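Local coordinates for putative type VI secretion protein (Escherichia coli, PDB 6SK0) that probably forms the trimeric puncturing spike at the tip of the type VI secretion system and carries a phospholipase effector for delivery, at residues 491-496 with 505-510; 578-583 with 627-632; 602-607 with 674-679. All coordinates share one frame; numbering follows the deposited sequence.

Contact 1 of 3, residues 491-496 with 505-510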
ATOM      1  N   GLY A 491      34.294  -2.521  39.132  1.00 62.13           N
ATOM      2  CA  GLY A 491      35.197  -2.468  37.999  1.00 62.13           C
ATOM      3  C   GLY A 491      34.498  -2.138  36.697  1.00 62.13           C
ATOM      4  O   GLY A 491      33.692  -2.923  36.200  1.00 62.13           O
ATOM      5  N   THR A 492      34.801  -0.960  36.155  1.00 60.93           N
ATOM      6  CA  THR A 492      34.287  -0.453  34.884  1.00 60.93           C
ATOM      7  C   THR A 492      32.768  -0.331  34.847  1.00 60.93           C
ATOM      8  O   THR A 492      32.195  -0.180  33.766  1.00 60.93           O
ATOM      9  CB  THR A 492      34.759  -1.307  33.697  1.00 60.93           C
ATOM     10  OG1 THR A 492      34.120  -2.588  33.734  1.00 60.93           O
ATOM     11  CG2 THR A 492      36.267  -1.488  33.731  1.00 60.93           C
ATOM     12  N   ARG A 493      32.094  -0.365  35.991  1.00 59.48           N
ATOM     13  CA  ARG A 493      30.650  -0.186  36.051  1.00 59.48           C
ATOM     14  C   ARG A 493      30.331   0.925  37.037  1.00 59.48           C
ATOM     15  O   ARG A 493      30.516   0.760  38.248  1.00 59.48           O
ATOM     16  CB  ARG A 493      29.942  -1.479  36.449  1.00 59.48           C
ATOM     17  CG  ARG A 493      29.703  -2.414  35.287  1.00 59.48           C
ATOM     18  CD  ARG A 493      28.453  -3.248  35.468  1.00 59.48           C
ATOM     19  NE  ARG A 493      28.166  -4.024  34.268  1.00 59.48           N
ATOM     20  CZ  ARG A 493      27.101  -4.800  34.113  1.00 59.48           C
ATOM     21  NH1 ARG A 493      26.213  -4.910  35.087  1.00 59.48           N
ATOM     22  NH2 ARG A 493      26.926  -5.468  32.983  1.00 59.48           N
ATOM     23  N   ASN A 494      29.873   2.057  36.518  1.00 59.45           N
ATOM     24  CA  ASN A 494      29.380   3.162  37.325  1.00 59.45           C
ATOM     25  C   ASN A 494      27.862   3.077  37.353  1.00 59.45           C
ATOM     26  O   ASN A 494      27.219   3.109  36.299  1.00 59.45           O
ATOM     27  CB  ASN A 494      29.843   4.503  36.761  1.00 59.45           C
ATOM     28  CG  ASN A 494      31.344   4.629  36.733  1.00 59.45           C
ATOM     29  OD1 ASN A 494      31.958   4.615  35.668  1.00 59.45           O
ATOM     30  ND2 ASN A 494      31.948   4.751  37.905  1.00 59.45           N
ATOM     31  N   VAL A 495      27.298   2.953  38.548  1.00 59.24           N
ATOM     32  CA  VAL A 495      25.874   2.705  38.716  1.00 59.24           C
ATOM     33  C   VAL A 495      25.291   3.765  39.634  1.00 59.24           C
ATOM     34  O   VAL A 495      25.753   3.932  40.769  1.00 59.24           O
ATOM     35  CB  VAL A 495      25.599   1.303  39.279  1.00 59.24           C
ATOM     36  CG1 VAL A 495      24.123   0.991  39.189  1.00 59.24           C
ATOM     37  CG2 VAL A 495      26.405   0.264  38.527  1.00 59.24           C
ATOM     38  N   ILE A 496      24.280   4.473  39.145  1.00 58.07           N
ATOM     39  CA  ILE A 496      23.402   5.289  39.969  1.00 58.07           C
ATOM     40  C   ILE A 496      22.134   4.473  40.178  1.00 58.07           C
ATOM     41  O   ILE A 496      21.221   4.504  39.353  1.00 58.07           O
ATOM     42  CB  ILE A 496      23.102   6.638  39.315  1.00 58.07           C
ATOM     43  CG1 ILE A 496      24.396   7.416  39.092  1.00 58.07           C
ATOM     44  CG2 ILE A 496      22.121   7.432  40.154  1.00 58.07           C
ATOM     45  CD1 ILE A 496      24.175   8.792  38.532  1.00 58.07           C
ATOM     46  N   ARG A 505      23.159   2.930  34.634  1.00 54.36           N
ATOM     47  CA  ARG A 505      24.389   2.158  34.652  1.00 54.36           C
ATOM     48  C   ARG A 505      25.236   2.528  33.449  1.00 54.36           C
ATOM     49  O   ARG A 505      24.737   2.575  32.322  1.00 54.36           O
ATOM     50  CB  ARG A 505      24.093   0.660  34.656  1.00 54.36           C
ATOM     51  CG  ARG A 505      25.321  -0.202  34.801  1.00 54.36           C
ATOM     52  CD  ARG A 505      24.953  -1.663  34.951  1.00 54.36           C
ATOM     53  NE  ARG A 505      24.644  -2.282  33.669  1.00 54.36           N
ATOM     54  CZ  ARG A 505      23.736  -3.234  33.502  1.00 54.36           C
ATOM     55  NH1 ARG A 505      23.521  -3.745  32.301  1.00 54.36           N
ATOM     56  NH2 ARG A 505      23.045  -3.678  34.541  1.00 54.36           N
ATOM     57  N   MET A 506      26.512   2.796  33.695  1.00 56.12           N
ATOM     58  CA  MET A 506      27.485   3.057  32.646  1.00 56.12           C
ATOM     59  C   MET A 506      28.571   2.001  32.736  1.00 56.12           C
ATOM     60  O   MET A 506      29.280   1.919  33.742  1.00 56.12           O
ATOM     61  CB  MET A 506      28.070   4.461  32.775  1.00 56.12           C
ATOM     62  CG  MET A 506      27.068   5.556  32.503  1.00 56.12           C
ATOM     63  SD  MET A 506      27.802   7.190  32.388  1.00 56.12           S
ATOM     64  CE  MET A 506      26.383   8.172  31.924  1.00 56.12           C
ATOM     65  N   GLU A 507      28.684   1.185  31.700  1.00 56.44           N
ATOM     66  CA  GLU A 507      29.686   0.135  31.631  1.00 56.44           C
ATOM     67  C   GLU A 507      30.900   0.663  30.880  1.00 56.44           C
ATOM     68  O   GLU A 507      30.787   1.066  29.722  1.00 56.44           O
ATOM     69  CB  GLU A 507      29.118  -1.105  30.950  1.00 56.44           C
ATOM     70  CG  GLU A 507      30.152  -2.125  30.555  1.00 56.44           C
ATOM     71  CD  GLU A 507      30.830  -2.753  31.751  1.00 56.44           C
ATOM     72  OE1 GLU A 507      30.239  -3.655  32.375  1.00 56.44           O
ATOM     73  OE2 GLU A 507      31.962  -2.348  32.069  1.00 56.44           O
ATOM     74  N   ASP A 508      32.053   0.645  31.534  1.00 58.89           N
ATOM     75  CA  ASP A 508      33.269   1.234  30.995  1.00 58.89           C
ATOM     76  C   ASP A 508      34.175   0.248  30.283  1.00 58.89           C
ATOM     77  O   ASP A 508      35.177   0.674  29.705  1.00 58.89           O
ATOM     78  CB  ASP A 508      34.070   1.898  32.108  1.00 58.89           C
ATOM     79  CG  ASP A 508      33.506   3.217  32.509  1.00 58.89           C
ATOM     80  OD1 ASP A 508      34.290   4.183  32.518  1.00 58.89           O
ATOM     81  OD2 ASP A 508      32.292   3.295  32.788  1.00 58.89           O
ATOM     82  N   LYS A 509      33.871  -1.042  30.318  1.00 57.44           N
ATOM     83  CA  LYS A 509      34.776  -2.020  29.733  1.00 57.44           C
ATOM     84  C   LYS A 509      35.010  -1.697  28.266  1.00 57.44           C
ATOM     85  O   LYS A 509      34.066  -1.642  27.475  1.00 57.44           O
ATOM     86  CB  LYS A 509      34.215  -3.427  29.896  1.00 57.44           C
ATOM     87  CG  LYS A 509      35.114  -4.495  29.325  1.00 57.44           C
ATOM     88  CD  LYS A 509      34.348  -5.744  28.990  1.00 57.44           C
ATOM     89  CE  LYS A 509      35.159  -6.966  29.338  1.00 57.44           C
ATOM     90  NZ  LYS A 509      34.444  -8.203  28.957  1.00 57.44           N
ATOM     91  N   ARG A 510      36.270  -1.445  27.922  1.00 57.55           N
ATOM     92  CA  ARG A 510      36.612  -0.943  26.599  1.00 57.55           C
ATOM     93  C   ARG A 510      36.164  -1.912  25.519  1.00 57.55           C
ATOM     94  O   ARG A 510      36.321  -3.128  25.650  1.00 57.55           O
ATOM     95  CB  ARG A 510      38.114  -0.697  26.501  1.00 57.55           C
ATOM     96  CG  ARG A 510      38.645   0.270  27.533  1.00 57.55           C
ATOM     97  CD  ARG A 510      37.788   1.513  27.623  1.00 57.55           C
ATOM     98  NE  ARG A 510      38.481   2.589  28.322  1.00 57.55           N
ATOM     99  CZ  ARG A 510      38.467   2.764  29.638  1.00 57.55           C
ATOM    100  NH1 ARG A 510      39.139   3.772  30.170  1.00 57.55           N
ATOM    101  NH2 ARG A 510      37.785   1.940  30.419  1.00 57.55           N
TER

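Contact 2 of 3, residues 578-583 with 627-632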
ATOM      1  N   ASP A 578      19.791  12.668   3.049  1.00 47.03           N
ATOM      2  CA  ASP A 578      20.093  12.773   1.625  1.00 47.03           C
ATOM      3  C   ASP A 578      19.585  11.569   0.844  1.00 47.03           C
ATOM      4  O   ASP A 578      18.991  11.727  -0.225  1.00 47.03           O
ATOM      5  CB  ASP A 578      21.596  12.952   1.428  1.00 47.03           C
ATOM      6  CG  ASP A 578      22.056  14.352   1.748  1.00 47.03           C
ATOM      7  OD1 ASP A 578      21.537  14.956   2.711  1.00 47.03           O
ATOM      8  OD2 ASP A 578      22.963  14.850   1.053  1.00 47.03           O
ATOM      9  N   GLU A 579      19.791  10.361   1.361  1.00 45.58           N
ATOM     10  CA  GLU A 579      19.317   9.183   0.648  1.00 45.58           C
ATOM     11  C   GLU A 579      17.795   9.102   0.668  1.00 45.58           C
ATOM     12  O   GLU A 579      17.170   8.755  -0.341  1.00 45.58           O
ATOM     13  CB  GLU A 579      19.942   7.923   1.236  1.00 45.58           C
ATOM     14  CG  GLU A 579      19.641   6.655   0.453  1.00 45.58           C
ATOM     15  CD  GLU A 579      19.684   6.844  -1.060  1.00 45.58           C
ATOM     16  OE1 GLU A 579      20.691   7.369  -1.577  1.00 45.58           O
ATOM     17  OE2 GLU A 579      18.712   6.456  -1.733  1.00 45.58           O
ATOM     18  N   ALA A 580      17.179   9.436   1.800  1.00 43.39           N
ATOM     19  CA  ALA A 580      15.725   9.481   1.857  1.00 43.39           C
ATOM     20  C   ALA A 580      15.171  10.531   0.902  1.00 43.39           C
ATOM     21  O   ALA A 580      14.137  10.315   0.263  1.00 43.39           O
ATOM     22  CB  ALA A 580      15.264   9.752   3.287  1.00 43.39           C
ATOM     23  N   ILE A 581      15.854  11.668   0.785  1.00 44.06           N
ATOM     24  CA  ILE A 581      15.406  12.706  -0.132  1.00 44.06           C
ATOM     25  C   ILE A 581      15.547  12.240  -1.573  1.00 44.06           C
ATOM     26  O   ILE A 581      14.683  12.509  -2.410  1.00 44.06           O
ATOM     27  CB  ILE A 581      16.171  14.015   0.124  1.00 44.06           C
ATOM     28  CG1 ILE A 581      15.628  14.709   1.370  1.00 44.06           C
ATOM     29  CG2 ILE A 581      16.068  14.941  -1.072  1.00 44.06           C
ATOM     30  CD1 ILE A 581      16.466  15.867   1.818  1.00 44.06           C
ATOM     31  N   ARG A 582      16.636  11.541  -1.886  1.00 45.41           N
ATOM     32  CA  ARG A 582      16.777  10.962  -3.213  1.00 45.41           C
ATOM     33  C   ARG A 582      15.631  10.009  -3.513  1.00 45.41           C
ATOM     34  O   ARG A 582      15.085  10.017  -4.618  1.00 45.41           O
ATOM     35  CB  ARG A 582      18.116  10.245  -3.342  1.00 45.41           C
ATOM     36  CG  ARG A 582      19.263  11.152  -3.712  1.00 45.41           C
ATOM     37  CD  ARG A 582      20.524  10.365  -4.010  1.00 45.41           C
ATOM     38  NE  ARG A 582      21.099   9.778  -2.805  1.00 45.41           N
ATOM     39  CZ  ARG A 582      21.844  10.444  -1.931  1.00 45.41           C
ATOM     40  NH1 ARG A 582      22.105  11.729  -2.121  1.00 45.41           N
ATOM     41  NH2 ARG A 582      22.322   9.827  -0.863  1.00 45.41           N
ATOM     42  N   GLN A 583      15.242   9.195  -2.531  1.00 42.59           N
ATOM     43  CA  GLN A 583      14.107   8.300  -2.727  1.00 42.59           C
ATOM     44  C   GLN A 583      12.820   9.077  -2.971  1.00 42.59           C
ATOM     45  O   GLN A 583      12.043   8.734  -3.866  1.00 42.59           O
ATOM     46  CB  GLN A 583      13.950   7.369  -1.527  1.00 42.59           C
ATOM     47  CG  GLN A 583      15.043   6.335  -1.398  1.00 42.59           C
ATOM     48  CD  GLN A 583      15.335   5.638  -2.705  1.00 42.59           C
ATOM     49  OE1 GLN A 583      16.462   5.631  -3.185  1.00 42.59           O
ATOM     50  NE2 GLN A 583      14.316   5.051  -3.289  1.00 42.59           N
ATOM     51  N   LEU A 627       8.854  10.487   8.076  1.00 37.77           N
ATOM     52  CA  LEU A 627       9.676   9.923   7.023  1.00 37.77           C
ATOM     53  C   LEU A 627      10.335   8.667   7.567  1.00 37.77           C
ATOM     54  O   LEU A 627      11.138   8.733   8.500  1.00 37.77           O
ATOM     55  CB  LEU A 627      10.707  10.936   6.539  1.00 37.77           C
ATOM     56  CG  LEU A 627      11.616  10.491   5.402  1.00 37.77           C
ATOM     57  CD1 LEU A 627      10.806   9.999   4.217  1.00 37.77           C
ATOM     58  CD2 LEU A 627      12.511  11.639   5.011  1.00 37.77           C
ATOM     59  N   LEU A 628       9.970   7.531   7.000  1.00 37.79           N
ATOM     60  CA  LEU A 628      10.597   6.257   7.295  1.00 37.79           C
ATOM     61  C   LEU A 628      11.450   5.878   6.100  1.00 37.79           C
ATOM     62  O   LEU A 628      10.939   5.736   4.986  1.00 37.79           O
ATOM     63  CB  LEU A 628       9.559   5.178   7.580  1.00 37.79           C
ATOM     64  CG  LEU A 628       8.415   5.544   8.522  1.00 37.79           C
ATOM     65  CD1 LEU A 628       7.524   4.342   8.715  1.00 37.79           C
ATOM     66  CD2 LEU A 628       8.939   6.024   9.845  1.00 37.79           C
ATOM     67  N   HIS A 629      12.743   5.738   6.325  1.00 39.62           N
ATOM     68  CA  HIS A 629      13.645   5.366   5.255  1.00 39.62           C
ATOM     69  C   HIS A 629      14.627   4.324   5.747  1.00 39.62           C
ATOM     70  O   HIS A 629      15.186   4.457   6.836  1.00 39.62           O
ATOM     71  CB  HIS A 629      14.405   6.567   4.709  1.00 39.62           C
ATOM     72  CG  HIS A 629      15.424   6.189   3.692  1.00 39.62           C
ATOM     73  ND1 HIS A 629      16.762   6.086   3.986  1.00 39.62           N
ATOM     74  CD2 HIS A 629      15.293   5.824   2.397  1.00 39.62           C
ATOM     75  CE1 HIS A 629      17.417   5.700   2.909  1.00 39.62           C
ATOM     76  NE2 HIS A 629      16.550   5.538   1.930  1.00 39.62           N
ATOM     77  N   ALA A 630      14.831   3.293   4.940  1.00 39.78           N
ATOM     78  CA  ALA A 630      15.845   2.314   5.200  1.00 39.78           C
ATOM     79  C   ALA A 630      16.506   2.056   3.856  1.00 39.78           C
ATOM     80  O   ALA A 630      15.809   1.939   2.842  1.00 39.78           O
ATOM     81  CB  ALA A 630      15.300   1.019   5.800  1.00 39.78           C
ATOM     82  N   PRO A 631      17.830   1.993   3.801  1.00 41.58           N
ATOM     83  CA  PRO A 631      18.484   1.689   2.523  1.00 41.58           C
ATOM     84  C   PRO A 631      18.219   0.279   2.025  1.00 41.58           C
ATOM     85  O   PRO A 631      18.250   0.052   0.815  1.00 41.58           O
ATOM     86  CB  PRO A 631      19.968   1.917   2.830  1.00 41.58           C
ATOM     87  CG  PRO A 631      20.072   1.830   4.297  1.00 41.58           C
ATOM     88  CD  PRO A 631      18.796   2.336   4.852  1.00 41.58           C
ATOM     89  N   ASP A 632      17.930  -0.671   2.909  1.00 42.08           N
ATOM     90  CA  ASP A 632      17.806  -2.064   2.505  1.00 42.08           C
ATOM     91  C   ASP A 632      16.391  -2.606   2.668  1.00 42.08           C
ATOM     92  O   ASP A 632      16.200  -3.809   2.832  1.00 42.08           O
ATOM     93  CB  ASP A 632      18.813  -2.918   3.264  1.00 42.08           C
ATOM     94  CG  ASP A 632      20.151  -2.972   2.558  1.00 42.08           C
ATOM     95  OD1 ASP A 632      20.171  -2.826   1.322  1.00 42.08           O
ATOM     96  OD2 ASP A 632      21.185  -3.127   3.222  1.00 42.08           O
TER

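Contact 3 of 3, residues 602-607 with 674-679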
ATOM      1  N   ASN A 602      -5.088   9.106 -22.340  1.00 46.57           N
ATOM      2  CA  ASN A 602      -6.449   9.402 -21.896  1.00 46.57           C
ATOM      3  C   ASN A 602      -6.854   8.559 -20.696  1.00 46.57           C
ATOM      4  O   ASN A 602      -8.028   8.240 -20.517  1.00 46.57           O
ATOM      5  CB  ASN A 602      -7.468   9.233 -23.026  1.00 46.57           C
ATOM      6  CG  ASN A 602      -7.075   9.982 -24.266  1.00 46.57           C
ATOM      7  OD1 ASN A 602      -7.003  11.208 -24.265  1.00 46.57           O
ATOM      8  ND2 ASN A 602      -6.801   9.250 -25.336  1.00 46.57           N
ATOM      9  N   ALA A 603      -5.891   8.190 -19.867  1.00 45.36           N
ATOM     10  CA  ALA A 603      -6.197   7.597 -18.582  1.00 45.36           C
ATOM     11  C   ALA A 603      -6.487   8.696 -17.569  1.00 45.36           C
ATOM     12  O   ALA A 603      -6.166   9.866 -17.777  1.00 45.36           O
ATOM     13  CB  ALA A 603      -5.045   6.716 -18.100  1.00 45.36           C
ATOM     14  N   THR A 604      -7.117   8.310 -16.470  1.00 45.42           N
ATOM     15  CA  THR A 604      -7.316   9.235 -15.365  1.00 45.42           C
ATOM     16  C   THR A 604      -5.974   9.531 -14.708  1.00 45.42           C
ATOM     17  O   THR A 604      -5.269   8.613 -14.281  1.00 45.42           O
ATOM     18  CB  THR A 604      -8.300   8.654 -14.359  1.00 45.42           C
ATOM     19  OG1 THR A 604      -9.583   8.522 -14.977  1.00 45.42           O
ATOM     20  CG2 THR A 604      -8.418   9.545 -13.135  1.00 45.42           C
ATOM     21  N   GLN A 605      -5.617  10.806 -14.642  1.00 49.21           N
ATOM     22  CA  GLN A 605      -4.337  11.202 -14.085  1.00 49.21           C
ATOM     23  C   GLN A 605      -4.324  11.002 -12.573  1.00 49.21           C
ATOM     24  O   GLN A 605      -5.347  11.094 -11.895  1.00 49.21           O
ATOM     25  CB  GLN A 605      -4.047  12.662 -14.420  1.00 49.21           C
ATOM     26  CG  GLN A 605      -2.588  13.043 -14.388  1.00 49.21           C
ATOM     27  CD  GLN A 605      -2.340  14.376 -15.057  1.00 49.21           C
ATOM     28  OE1 GLN A 605      -3.281  15.085 -15.407  1.00 49.21           O
ATOM     29  NE2 GLN A 605      -1.075  14.721 -15.244  1.00 49.21           N
ATOM     30  N   GLY A 606      -3.140  10.723 -12.048  1.00 47.88           N
ATOM     31  CA  GLY A 606      -2.973  10.652 -10.618  1.00 47.88           C
ATOM     32  C   GLY A 606      -2.945  12.024  -9.970  1.00 47.88           C
ATOM     33  O   GLY A 606      -2.963  13.058 -10.633  1.00 47.88           O
ATOM     34  N   ASP A 607      -2.904  12.022  -8.640  1.00 46.39           N
ATOM     35  CA  ASP A 607      -2.866  13.254  -7.850  1.00 46.39           C
ATOM     36  C   ASP A 607      -1.407  13.620  -7.592  1.00 46.39           C
ATOM     37  O   ASP A 607      -0.806  13.263  -6.578  1.00 46.39           O
ATOM     38  CB  ASP A 607      -3.650  13.070  -6.556  1.00 46.39           C
ATOM     39  CG  ASP A 607      -3.790  14.352  -5.752  1.00 46.39           C
ATOM     40  OD1 ASP A 607      -4.364  14.287  -4.644  1.00 46.39           O
ATOM     41  OD2 ASP A 607      -3.331  15.418  -6.207  1.00 46.39           O
ATOM     42  N   ALA A 674     -12.998   7.518 -10.539  1.00 38.13           N
ATOM     43  CA  ALA A 674     -12.673   6.609 -11.621  1.00 38.13           C
ATOM     44  C   ALA A 674     -11.748   5.499 -11.146  1.00 38.13           C
ATOM     45  O   ALA A 674     -11.044   5.629 -10.146  1.00 38.13           O
ATOM     46  CB  ALA A 674     -12.025   7.359 -12.784  1.00 38.13           C
ATOM     47  N   VAL A 675     -11.775   4.395 -11.872  1.00 36.18           N
ATOM     48  CA  VAL A 675     -10.756   3.365 -11.790  1.00 36.18           C
ATOM     49  C   VAL A 675     -10.019   3.378 -13.115  1.00 36.18           C
ATOM     50  O   VAL A 675     -10.632   3.221 -14.176  1.00 36.18           O
ATOM     51  CB  VAL A 675     -11.356   1.986 -11.494  1.00 36.18           C
ATOM     52  CG1 VAL A 675     -10.301   0.910 -11.624  1.00 36.18           C
ATOM     53  CG2 VAL A 675     -11.991   1.970 -10.118  1.00 36.18           C
ATOM     54  N   SER A 676      -8.714   3.585 -13.062  1.00 36.87           N
ATOM     55  CA  SER A 676      -7.909   3.745 -14.260  1.00 36.87           C
ATOM     56  C   SER A 676      -6.681   2.858 -14.151  1.00 36.87           C
ATOM     57  O   SER A 676      -5.850   3.052 -13.263  1.00 36.87           O
ATOM     58  CB  SER A 676      -7.514   5.209 -14.451  1.00 36.87           C
ATOM     59  OG  SER A 676      -6.739   5.384 -15.609  1.00 36.87           O
ATOM     60  N   LEU A 677      -6.580   1.882 -15.041  1.00 35.70           N
ATOM     61  CA  LEU A 677      -5.416   1.019 -15.140  1.00 35.70           C
ATOM     62  C   LEU A 677      -4.766   1.254 -16.489  1.00 35.70           C
ATOM     63  O   LEU A 677      -5.370   0.974 -17.529  1.00 35.70           O
ATOM     64  CB  LEU A 677      -5.790  -0.453 -14.974  1.00 35.70           C
ATOM     65  CG  LEU A 677      -6.675  -0.843 -13.796  1.00 35.70           C
ATOM     66  CD1 LEU A 677      -6.857  -2.343 -13.776  1.00 35.70           C
ATOM     67  CD2 LEU A 677      -6.083  -0.362 -12.491  1.00 35.70           C
ATOM     68  N   LEU A 678      -3.548   1.771 -16.472  1.00 36.29           N
ATOM     69  CA  LEU A 678      -2.792   2.024 -17.686  1.00 36.29           C
ATOM     70  C   LEU A 678      -1.513   1.206 -17.659  1.00 36.29           C
ATOM     71  O   LEU A 678      -0.669   1.385 -16.777  1.00 36.29           O
ATOM     72  CB  LEU A 678      -2.480   3.508 -17.849  1.00 36.29           C
ATOM     73  CG  LEU A 678      -1.531   3.823 -19.003  1.00 36.29           C
ATOM     74  CD1 LEU A 678      -2.102   3.376 -20.346  1.00 36.29           C
ATOM     75  CD2 LEU A 678      -1.208   5.290 -19.013  1.00 36.29           C
ATOM     76  N   SER A 679      -1.382   0.309 -18.616  1.00 38.16           N
ATOM     77  CA  SER A 679      -0.130  -0.366 -18.895  1.00 38.16           C
ATOM     78  C   SER A 679       0.537   0.349 -20.059  1.00 38.16           C
ATOM     79  O   SER A 679      -0.116   0.657 -21.057  1.00 38.16           O
ATOM     80  CB  SER A 679      -0.371  -1.837 -19.218  1.00 38.16           C
ATOM     81  OG  SER A 679       0.765  -2.422 -19.804  1.00 38.16           O
TER

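Contact 1 of 3, residues 491-496 with 505-510
Arg493 and Glu507 face each other across an antiparallel hairpin, and the side chains on their face of the sheet form its tight part. Arg493 NE gives a nearly straight salt-bridge hydrogen bond to Glu507 OE1, 2.8 Å. The acceptor lies in the guanidinium plane, but the donor comes from above the carboxylate plane. Glu507 bends at chi2 (66°), which turns its carboxylate back toward the neighbouring strand. Its other oxygen, OE2, accepts from the backbone N of Lys509, 2.9 Å, and lies 2.7 Å from Thr492 OG1. The Arg493 guanidinium also lies flat on that of Arg505, centres 3.8 Å apart and planes at 17°. Glu507 probably offsets part of the like charge in this stack. In the backbone, Asn494 and Met506, whose side chains lie on the other face, form a hydrogen-bonded pair: Asn494 N to Met506 O is 2.8 Å, and Met506 N to Asn494 O is 2.7 Å.

The packing thins toward exposed Val495 on the same face as Arg493, where CG2 meets Arg505 CG at 3.9 Å. It also thins at the other end, where exposed Lys509 turns its amine away to a salt bridge with Glu512.

Thr498 of the second subunit packs on Asn494 and Met506. Within the chain, strand 493-497 is outermost in an antiparallel sheet. Strand 503-507 lies between it and strand 514-519, whose His514 touches Arg493, Arg505 and Glu507.

Contact 2 of 3, residues 578-583 with 627-632
His629 and Ala580 make the main contact, which is one of packing: no hydrogen bond joins the two segments. The CH-pi part comes from Ala580 CB, 4.0 Å from the centroid of the His629 ring and off-centre. Ala580 CA and the carbonyl carbon of Glu579 lie over one face of the ring, toward its rim. CG of His629 is anti to the backbone N (chi1 175°), and the imidazole extends under the helix.

Two methylenes also touch the imidazole: Glu579 CG at His629 CE1, 3.4 Å, and Gln583 CG at His629 NE2, 3.7 Å. The aliphatic contact is Leu627 CD2 with Ala580 CB at 3.8 Å.

The Glu579 carboxylate is held within the helix: Arg582 grips OE1 side-on with NE and NH2, both from the same face of the carboxylate. His629 ND1 is hydrogen-bonded to Asp565, which probably fixes the rotation of the ring.

The axes of helix 578-583 and strand 627-629 run at 100° to each other, 9.1 Å apart at the closest. Strand 626-629 pairs in parallel with strand 559-563 and with a strand of the second subunit. Helix 578-600 thus packs across an intertwined trimeric beta-structure, consistent with the VgrG spike.

Contact 3 of 3, residues 602-607 with 674-679
Ser676 meets Thr604 where the loop after helix 578-600 passes over strand 675-679. Its CB points at the loop and packs on Thr604 CB, 3.5 Å away. From there OG stands anti to the backbone N (chi1 180°), which carries it to the loop backbone. At the tip, OG accepts a hydrogen bond from Thr604 N, 3.1 Å long and clearly bent, with 138° at the hydrogen. The same oxygen touches Ala603 CB at 3.3 Å. A strand side chain thus supplies the acceptor for a loop N-H.

Other packing flanks this bond. Ala603 CB makes an apolar contact with Leu678 CB at 4.1 Å, with Leu678 CD2 close by. On the other side of Ser676 along the strand, Ala674 CB touches Thr604 OG1 at 3.5 Å. That hydroxyl sits beside the backbone N of Thr604 (chi1 -65°), and its hydrogen bond is made to Gln685 of the second subunit.

The loop begins at Asn602, at the C-prime position of the Schellman motif ending the helix. Asp607 stands at the N-cap of helix 608-618, where OD2 makes a weak hydrogen bond to Cys610 N, while OD1 bonds to Ser650. Strand 675-679 pairs in parallel with strands of both other subunits. This is consistent with the intertwined parallel beta structure of the trimeric VgrG spike, with the interhelix loop against its outside.

Small side chains predominate, which is consistent with the close approach of loop and strand, 5.6 Å between the CA atoms of Thr604 and Ser676. One bent bond and a few carbon contacts join the two segments, and the Thr604 hydroxyl bonds across the subunit boundary.

In the fold
The contacts are strung along an elongated chain. Contact 1 comes first, in the hairpin near the start of the modelled part. Its centre is about 36 Å from that of contact 2 and about 61 Å from that of contact 3, and contacts 1 and 3 lie on opposite sides of the chain's centre. Contacts 2 and 3 are about 27 Å apart between centres. Their segments alternate along the chain: helix 578-600 begins in contact 2, and the loop after it enters contact 3. Both attach this helical part to strands that pair with other subunits. All three contacts touch the second subunit, consistent with a spike built by three intertwined chains.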